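Local coordinates for beta-lactamase domain protein (Burkholderia ambifaria, PDB 5I0P), which belongs to the metallo-beta-lactamase superfamily, binds two zinc ions and is probably a zinc-dependent hydrolase, although its natural substrate is not established, at residues W66-C71 with N112-G117; D106-A111 with V125-T130; R190-G195 with E216-H221. One frame throughout, in Å; residues are numbered along the deposited sequence.

In the fold
All three contacts lie within the alpha-beta/beta-alpha sandwich of the metallo-beta-lactamase fold and reach the same mixed sheet, where strands 63-69, 95-99, 126-130 and 190-192 follow one another. Contacts 1 and 2 alternate along the chain, their centres about 6 Å apart, and touch beside the zinc site. Contact 3 comes later in sequence, its centre about 13 Å from that of contact 2 and about 17 Å from that of contact 1. It joins edge strand 190-192 to strand 217-222 of the second sheet, and Thr-130 OG1 to Glu-216 O links it to contact 2. Contact 2 holds the zinc ligands Asp-106 and His-107, while the side chains of Cys-71 (contact 1) and Cys-218 (contact 3) lie about 11 and 12 Å from a zinc ion.

Contact 1 (W66-C71 with N112-G117); sequences WTIVDC and NWLCEG
Leu-114 on helix 111-115 faces Cys-71, just beyond strand 63-69, and their CA atoms, 7.4 Å apart, mark the nearest approach of the two backbones. This is helix-on-sheet packing in the alpha-beta/beta-alpha sandwich of the metallo-beta-lactamase fold, wholly apolar, with no hydrogen bond crossing it. A single methyl group, Leu-114 CD1, does the touching on the helix side. It meets the end of Ile-68, whose CD1 lies 4.0 Å from Leu-114 CD1, and the two side chains cross obliquely. The shorter branch of Ile-68 is used as well: CG2 stands anti to the backbone N (CG1 has chi1 -69°), which brings CG2 to 4.1 Å from Leu-114 CD1. The same methyl reaches both CB (3.8 Å) and SG (3.9 Å) of Cys-71. All three side chains are buried; Phe-86 of helix 76-88 and Val-98 of strand 95-99 also line Leu-114. Between Ile-68 and Cys-71, Asp-70 turns away from the helix, and its OD2 accepts a hydrogen bond from ND1 of the zinc ligand His-107, a second-shell link. Just past Leu-114 the helix closes in a Schellman motif with Gly-117 at C-prime, Gly-117 N bonding Leu-114 O at 2.9 Å.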
# COMPACT_ATOMS: atom_id res chain seq x y z
N TRP A 66 0.38 22.83 -1.46
CA TRP A 66 -0.14 21.52 -1.12
C TRP A 66 0.93 20.47 -1.33
O TRP A 66 1.64 20.47 -2.34
CB TRP A 66 -1.37 21.21 -1.98
CG TRP A 66 -2.43 22.29 -1.82
CD1 TRP A 66 -2.56 23.45 -2.56
CD2 TRP A 66 -3.48 22.31 -0.86
NE1 TRP A 66 -3.62 24.19 -2.10
CE2 TRP A 66 -4.21 23.51 -1.07
CE3 TRP A 66 -3.87 21.44 0.16
CZ2 TRP A 66 -5.31 23.85 -0.28
CZ3 TRP A 66 -4.97 21.77 0.93
CH2 TRP A 66 -5.67 22.98 0.70
N THR A 67 1.04 19.55 -0.38
CA THR A 67 1.80 18.33 -0.59
C THR A 67 0.80 17.25 -0.94
O THR A 67 -0.21 17.08 -0.24
CB THR A 67 2.60 17.93 0.64
OG1 THR A 67 3.70 18.84 0.77
CG2 THR A 67 3.15 16.51 0.44
N ILE A 68 1.02 16.59 -2.06
CA ILE A 68 0.18 15.48 -2.49
C ILE A 68 0.73 14.21 -1.88
O ILE A 68 1.94 13.97 -1.89
CB ILE A 68 0.14 15.38 -4.02
CG1 ILE A 68 -0.63 16.57 -4.61
CG2 ILE A 68 -0.50 14.08 -4.42
CD1 ILE A 68 -0.62 16.58 -6.12
N VAL A 69 -0.16 13.37 -1.35
CA VAL A 69 0.22 12.02 -0.97
C VAL A 69 -0.52 11.04 -1.87
O VAL A 69 -1.73 10.81 -1.70
CB VAL A 69 -0.04 11.73 0.51
CG1 VAL A 69 0.38 10.28 0.87
CG2 VAL A 69 0.70 12.78 1.37
N ASP A 70 0.23 10.41 -2.78
CA ASP A 70 -0.22 9.37 -3.71
C ASP A 70 -1.03 9.95 -4.87
O ASP A 70 -1.62 11.02 -4.76
CB ASP A 70 -1.00 8.28 -2.94
CG ASP A 70 -0.08 7.40 -2.07
OD1 ASP A 70 1.15 7.50 -2.24
OD2 ASP A 70 -0.57 6.59 -1.25
N CYS A 71 -1.08 9.22 -5.98
CA CYS A 71 -1.25 9.82 -7.29
C CYS A 71 -2.41 9.30 -8.12
O CYS A 71 -2.90 10.03 -9.00
CB CYS A 71 0.05 9.62 -8.09
SG CYS A 71 1.50 10.14 -7.19
N ASN A 112 4.86 11.07 -12.06
CA ASN A 112 5.58 11.92 -12.99
C ASN A 112 4.69 13.02 -13.55
O ASN A 112 5.07 14.19 -13.59
CB ASN A 112 6.19 11.13 -14.13
CG ASN A 112 7.18 11.97 -14.91
OD1 ASN A 112 8.29 12.23 -14.44
ND2 ASN A 112 6.78 12.42 -16.08
N TRP A 113 3.48 12.65 -13.98
CA TRP A 113 2.50 13.63 -14.48
C TRP A 113 2.22 14.72 -13.46
O TRP A 113 2.19 15.91 -13.80
CB TRP A 113 1.21 12.90 -14.83
CG TRP A 113 0.16 13.74 -15.45
CD1 TRP A 113 0.10 14.13 -16.75
CD2 TRP A 113 -1.04 14.23 -14.83
NE1 TRP A 113 -1.04 14.84 -16.97
CE2 TRP A 113 -1.76 14.90 -15.81
CE3 TRP A 113 -1.56 14.16 -13.54
CZ2 TRP A 113 -2.98 15.54 -15.53
CZ3 TRP A 113 -2.79 14.79 -13.28
CH2 TRP A 113 -3.47 15.46 -14.26
N LEU A 114 2.00 14.33 -12.20
CA LEU A 114 1.78 15.31 -11.14
C LEU A 114 3.00 16.18 -10.93
O LEU A 114 2.90 17.41 -10.92
CB LEU A 114 1.42 14.61 -9.83
CG LEU A 114 0.01 14.04 -9.79
CD1 LEU A 114 -0.23 13.35 -8.47
CD2 LEU A 114 -1.02 15.09 -10.04
N CYS A 115 4.18 15.55 -10.81
CA CYS A 115 5.40 16.29 -10.54
C CYS A 115 5.63 17.36 -11.57
O CYS A 115 6.14 18.44 -11.25
CB CYS A 115 6.59 15.34 -10.55
SG CYS A 115 6.74 14.48 -9.06
N GLU A 116 5.23 17.08 -12.81
CA GLU A 116 5.51 17.98 -13.91
C GLU A 116 4.36 18.91 -14.23
O GLU A 116 4.39 19.60 -15.26
CB GLU A 116 5.94 17.16 -15.10
CG GLU A 116 7.45 17.01 -15.04
CD GLU A 116 7.89 15.94 -15.96
OE1 GLU A 116 7.07 15.60 -16.85
OE2 GLU A 116 9.02 15.43 -15.78
N GLY A 117 3.35 18.95 -13.36
CA GLY A 117 2.33 19.97 -13.42
C GLY A 117 1.06 19.59 -14.13
O GLY A 117 0.26 20.48 -14.46

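Contact 2 (D106-A111 with V125-T130); sequences DHFGLA and VRLWMT. With ZN (zinc ion), chain F.
The Phe-108 ring receives Met-129 over one face and Leu-127 at its edge. Met-129 CE sits 3.6 Å from the centroid of the Phe-108 ring and only 11° off the ring normal, a CH-pi contact nearly above the centre. Met-129 SD lies obliquely, 4.0 Å from the Phe-108 centroid and 36° off the normal, which is a Met-aromatic contact; its nearest ring atom is Phe-108 CE1, 3.4 Å from SD. Met-129 runs out straight past CG and crosses the phenylalanine side chain at about a right angle. Leu-127 places CD2 close to the ring plane, 3.8 Å from Phe-108 CE1. With CG anti to the backbone N, chi1 -169° carries the Phe-108 ring toward the strand and both these residues.

The preceding residues, Asp-106 and His-107, belong to the HxHxDH zinc-binding motif. His-107 NE2 binds the zinc ion at 2.3 Å, and Asp-106 OD1 is a second, longer ligand at 2.7 Å; Asp-232 and His-277 complete the site. From Phe-108 to Ala-111 a type I turn, closed by Ala-111 N to Phe-108 O, leads into helix 111-115. The contact therefore sets Phe-108 of helix 105-108 against strand 126-130, which runs between strands 95-99 and 190-192 in the sheet.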
# COMPACT_ATOMS: atom_id res chain seq x y z
N ASP A 106 -1.52 2.08 -8.33
CA ASP A 106 -2.58 3.00 -7.95
C ASP A 106 -2.04 4.14 -7.07
O ASP A 106 -2.67 5.20 -7.01
CB ASP A 106 -3.77 2.25 -7.30
CG ASP A 106 -3.35 1.21 -6.24
OD1 ASP A 106 -4.06 1.11 -5.19
OD2 ASP A 106 -2.34 0.49 -6.42
N HIS A 107 -0.87 3.97 -6.44
CA HIS A 107 -0.29 5.06 -5.64
C HIS A 107 0.69 5.92 -6.41
O HIS A 107 0.76 7.13 -6.17
CB HIS A 107 0.38 4.50 -4.39
CG HIS A 107 -0.56 3.72 -3.53
ND1 HIS A 107 -1.06 4.20 -2.34
CD2 HIS A 107 -1.16 2.52 -3.73
CE1 HIS A 107 -1.87 3.31 -1.81
NE2 HIS A 107 -1.95 2.28 -2.63
N PHE A 108 1.36 5.33 -7.42
CA PHE A 108 2.56 5.86 -8.03
C PHE A 108 2.39 6.21 -9.49
O PHE A 108 3.21 6.96 -10.02
CB PHE A 108 3.69 4.82 -7.91
CG PHE A 108 5.05 5.31 -8.26
CD1 PHE A 108 5.52 6.54 -7.81
CD2 PHE A 108 5.91 4.50 -9.01
CE1 PHE A 108 6.82 6.97 -8.12
CE2 PHE A 108 7.22 4.90 -9.29
CZ PHE A 108 7.67 6.16 -8.85
N GLY A 109 1.33 5.71 -10.15
CA GLY A 109 1.22 5.84 -11.60
C GLY A 109 1.33 7.26 -12.11
O GLY A 109 2.03 7.52 -13.11
N LEU A 110 0.64 8.21 -11.47
CA LEU A 110 0.59 9.59 -11.97
C LEU A 110 1.63 10.49 -11.31
O LEU A 110 1.50 11.72 -11.38
CB LEU A 110 -0.80 10.19 -11.78
CG LEU A 110 -1.76 9.72 -12.85
CD1 LEU A 110 -3.11 10.34 -12.60
CD2 LEU A 110 -1.21 10.12 -14.17
N ALA A 111 2.63 9.90 -10.66
CA ALA A 111 3.62 10.70 -9.97
C ALA A 111 4.38 11.61 -10.93
O ALA A 111 4.51 12.82 -10.69
CB ALA A 111 4.56 9.78 -9.19
N VAL A 125 7.81 19.91 -9.51
CA VAL A 125 8.11 19.65 -8.12
C VAL A 125 8.76 18.28 -8.01
O VAL A 125 8.78 17.49 -8.96
CB VAL A 125 6.87 19.71 -7.23
CG1 VAL A 125 6.20 21.10 -7.36
CG2 VAL A 125 5.93 18.62 -7.63
N ARG A 126 9.30 18.02 -6.83
CA ARG A 126 10.09 16.83 -6.55
C ARG A 126 9.23 15.69 -5.97
O ARG A 126 8.32 15.91 -5.17
CB ARG A 126 11.24 17.21 -5.61
CG ARG A 126 12.00 15.99 -5.10
CD ARG A 126 12.97 15.41 -6.15
NE ARG A 126 14.06 16.31 -6.46
CZ ARG A 126 14.13 17.09 -7.55
NH1 ARG A 126 13.18 17.07 -8.46
NH2 ARG A 126 15.18 17.90 -7.71
N LEU A 127 9.51 14.48 -6.40
CA LEU A 127 8.91 13.29 -5.82
C LEU A 127 9.60 12.90 -4.52
O LEU A 127 10.83 12.76 -4.49
CB LEU A 127 9.01 12.14 -6.82
CG LEU A 127 8.85 10.77 -6.18
CD1 LEU A 127 7.40 10.59 -5.78
CD2 LEU A 127 9.32 9.65 -7.12
N TRP A 128 8.82 12.67 -3.46
CA TRP A 128 9.31 12.15 -2.18
C TRP A 128 8.86 10.69 -2.00
O TRP A 128 7.66 10.39 -2.05
CB TRP A 128 8.82 13.02 -1.01
CG TRP A 128 9.41 14.45 -1.02
CD1 TRP A 128 9.39 15.33 -2.06
CD2 TRP A 128 10.04 15.14 0.07
NE1 TRP A 128 9.99 16.51 -1.70
CE2 TRP A 128 10.41 16.42 -0.40
CE3 TRP A 128 10.34 14.80 1.40
CZ2 TRP A 128 11.10 17.36 0.40
CZ3 TRP A 128 11.01 15.71 2.20
CH2 TRP A 128 11.40 16.99 1.68
N MET A 129 9.82 9.79 -1.77
CA MET A 129 9.55 8.35 -1.74
C MET A 129 10.69 7.64 -1.01
O MET A 129 11.81 8.17 -0.90
CB MET A 129 9.40 7.82 -3.17
CG MET A 129 8.63 6.55 -3.36
SD MET A 129 8.31 6.40 -5.13
CE MET A 129 7.39 4.84 -5.25
N THR A 130 10.42 6.44 -0.53
CA THR A 130 11.51 5.66 0.03
C THR A 130 12.34 5.06 -1.09
O THR A 130 11.86 4.88 -2.22
CB THR A 130 11.02 4.53 0.94
OG1 THR A 130 10.27 3.58 0.18
CG2 THR A 130 10.20 5.05 2.13
ZN ZN F . -3.27 0.41 -2.74

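Contact 3 (R190-G195 with E216-H221); sequences RRLREG and EHCALH
Leu-192 meets Cys-218 across the interior of the metallo-beta-lactamase sandwich, joining edge strand 190-192 of one sheet to strand 217-222 of the other; their CA atoms are 7.9 Å apart. Along 190-195, the first residue to take part is Arg-191, which reaches Glu-216 through water. Its NE donates to water 1 at 3.0 Å and its NH2 to water 2 at 3.0 Å. Both waters lie at the guanidinium edge, in its plane, and donate onward, water 1 to Glu-216 OE2 and water 2 to Glu-216 OE1. Solvent thus bridges the opposite charges, NH2 of Arg-191 remaining 5.3 Å from OE1 of Glu-216, while Gly-132 N also donates to that OE1. Leu-192 O accepts from water 1 at 2.6 Å, and the buried leucine side chain points into the sandwich. Arg-193 turns away from the second strand, but its CD lies over the centre of one face of the Arg-191 guanidinium, 3.8 Å above the plane. Glu-194 N donates to water 3 (2.7 Å), which lies beside Glu-216 OE2; its carboxylate makes a salt bridge to Arg-263 and a hydrogen bond to Thr-209. Opposite, Cys-218 has SG anti to the backbone N (chi1 170°), which carries the sulfur to 3.9 Å from Leu-192 CD1.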
# COMPACT_ATOMS: atom_id res chain seq x y z
N ARG A 190 13.51 12.73 -3.78
CA ARG A 190 14.00 13.04 -2.45
C ARG A 190 13.66 11.87 -1.54
O ARG A 190 12.47 11.51 -1.40
CB ARG A 190 13.37 14.34 -1.94
CG ARG A 190 13.85 14.80 -0.58
CD ARG A 190 14.51 16.15 -0.72
NE ARG A 190 14.78 16.79 0.56
CZ ARG A 190 14.75 18.10 0.72
NH1 ARG A 190 14.44 18.87 -0.31
NH2 ARG A 190 14.98 18.63 1.91
N ARG A 191 14.68 11.25 -0.95
CA ARG A 191 14.51 9.99 -0.25
C ARG A 191 13.89 10.19 1.13
O ARG A 191 14.33 11.05 1.91
CB ARG A 191 15.85 9.27 -0.13
CG ARG A 191 15.79 7.96 0.63
CD ARG A 191 17.17 7.41 0.77
NE ARG A 191 17.20 6.03 1.21
CZ ARG A 191 18.33 5.41 1.47
NH1 ARG A 191 19.45 6.11 1.36
NH2 ARG A 191 18.36 4.12 1.83
N LEU A 192 12.84 9.42 1.41
CA LEU A 192 12.24 9.28 2.73
C LEU A 192 12.80 8.04 3.41
O LEU A 192 12.96 6.99 2.77
CB LEU A 192 10.73 9.13 2.63
CG LEU A 192 9.92 10.27 2.03
CD1 LEU A 192 8.50 9.74 1.67
CD2 LEU A 192 9.89 11.47 2.99
N ARG A 193 13.08 8.15 4.70
CA ARG A 193 13.58 7.02 5.46
C ARG A 193 12.85 6.87 6.79
O ARG A 193 12.32 7.82 7.36
CB ARG A 193 15.09 7.13 5.74
CG ARG A 193 15.96 7.03 4.51
CD ARG A 193 17.47 7.06 4.86
NE ARG A 193 17.87 5.96 5.73
CZ ARG A 193 18.34 6.13 6.96
NH1 ARG A 193 18.48 7.36 7.46
NH2 ARG A 193 18.69 5.08 7.69
N GLU A 194 12.90 5.64 7.29
CA GLU A 194 12.35 5.31 8.59
C GLU A 194 12.76 6.31 9.66
O GLU A 194 13.94 6.55 9.88
CB GLU A 194 12.82 3.90 9.00
CG GLU A 194 12.59 3.63 10.47
CD GLU A 194 11.11 3.59 10.79
OE1 GLU A 194 10.33 3.24 9.88
OE2 GLU A 194 10.74 3.93 11.94
N GLY A 195 11.78 6.83 10.36
CA GLY A 195 12.04 7.77 11.44
C GLY A 195 12.22 9.21 11.02
O GLY A 195 12.43 10.06 11.88
N GLU A 216 9.43 -1.14 0.98
CA GLU A 216 9.72 -0.21 2.06
C GLU A 216 8.60 0.81 2.15
O GLU A 216 8.77 1.98 1.77
CB GLU A 216 11.08 0.47 1.82
CG GLU A 216 11.59 1.26 3.03
CD GLU A 216 12.86 2.12 2.73
OE1 GLU A 216 13.46 2.03 1.63
OE2 GLU A 216 13.26 2.88 3.63
N HIS A 217 7.44 0.35 2.63
CA HIS A 217 6.20 1.12 2.54
C HIS A 217 6.23 2.31 3.49
O HIS A 217 6.57 2.17 4.67
CB HIS A 217 5.02 0.21 2.86
CG HIS A 217 3.70 0.91 2.82
ND1 HIS A 217 3.27 1.74 3.84
CD2 HIS A 217 2.70 0.88 1.91
CE1 HIS A 217 2.07 2.21 3.54
NE2 HIS A 217 1.70 1.69 2.38
N CYS A 218 5.88 3.49 2.99
CA CYS A 218 5.95 4.70 3.80
C CYS A 218 4.55 5.06 4.27
O CYS A 218 3.71 5.46 3.47
CB CYS A 218 6.57 5.88 3.04
SG CYS A 218 6.40 7.46 3.96
N ALA A 219 4.30 4.89 5.56
CA ALA A 219 3.15 5.46 6.23
C ALA A 219 3.62 6.69 7.00
O ALA A 219 4.80 6.80 7.36
CB ALA A 219 2.47 4.47 7.18
N LEU A 220 2.72 7.65 7.18
CA LEU A 220 3.07 8.91 7.81
C LEU A 220 2.27 9.06 9.09
O LEU A 220 1.04 9.01 9.06
CB LEU A 220 2.79 10.08 6.86
CG LEU A 220 3.62 10.01 5.57
CD1 LEU A 220 3.10 11.03 4.63
CD2 LEU A 220 5.14 10.20 5.86
N HIS A 221 2.97 9.29 10.20
CA HIS A 221 2.34 9.38 11.51
C HIS A 221 2.52 10.77 12.10
O HIS A 221 3.66 11.22 12.29
CB HIS A 221 2.91 8.33 12.46
CG HIS A 221 2.21 8.30 13.77
ND1 HIS A 221 2.84 7.96 14.95
CD2 HIS A 221 0.92 8.58 14.10
CE1 HIS A 221 1.97 8.03 15.94
NE2 HIS A 221 0.80 8.41 15.46
O HOH W 1 14.53 5.03 2.01
O HOH W 2 16.54 1.72 2.29
O HOH W 3 13.50 3.37 5.98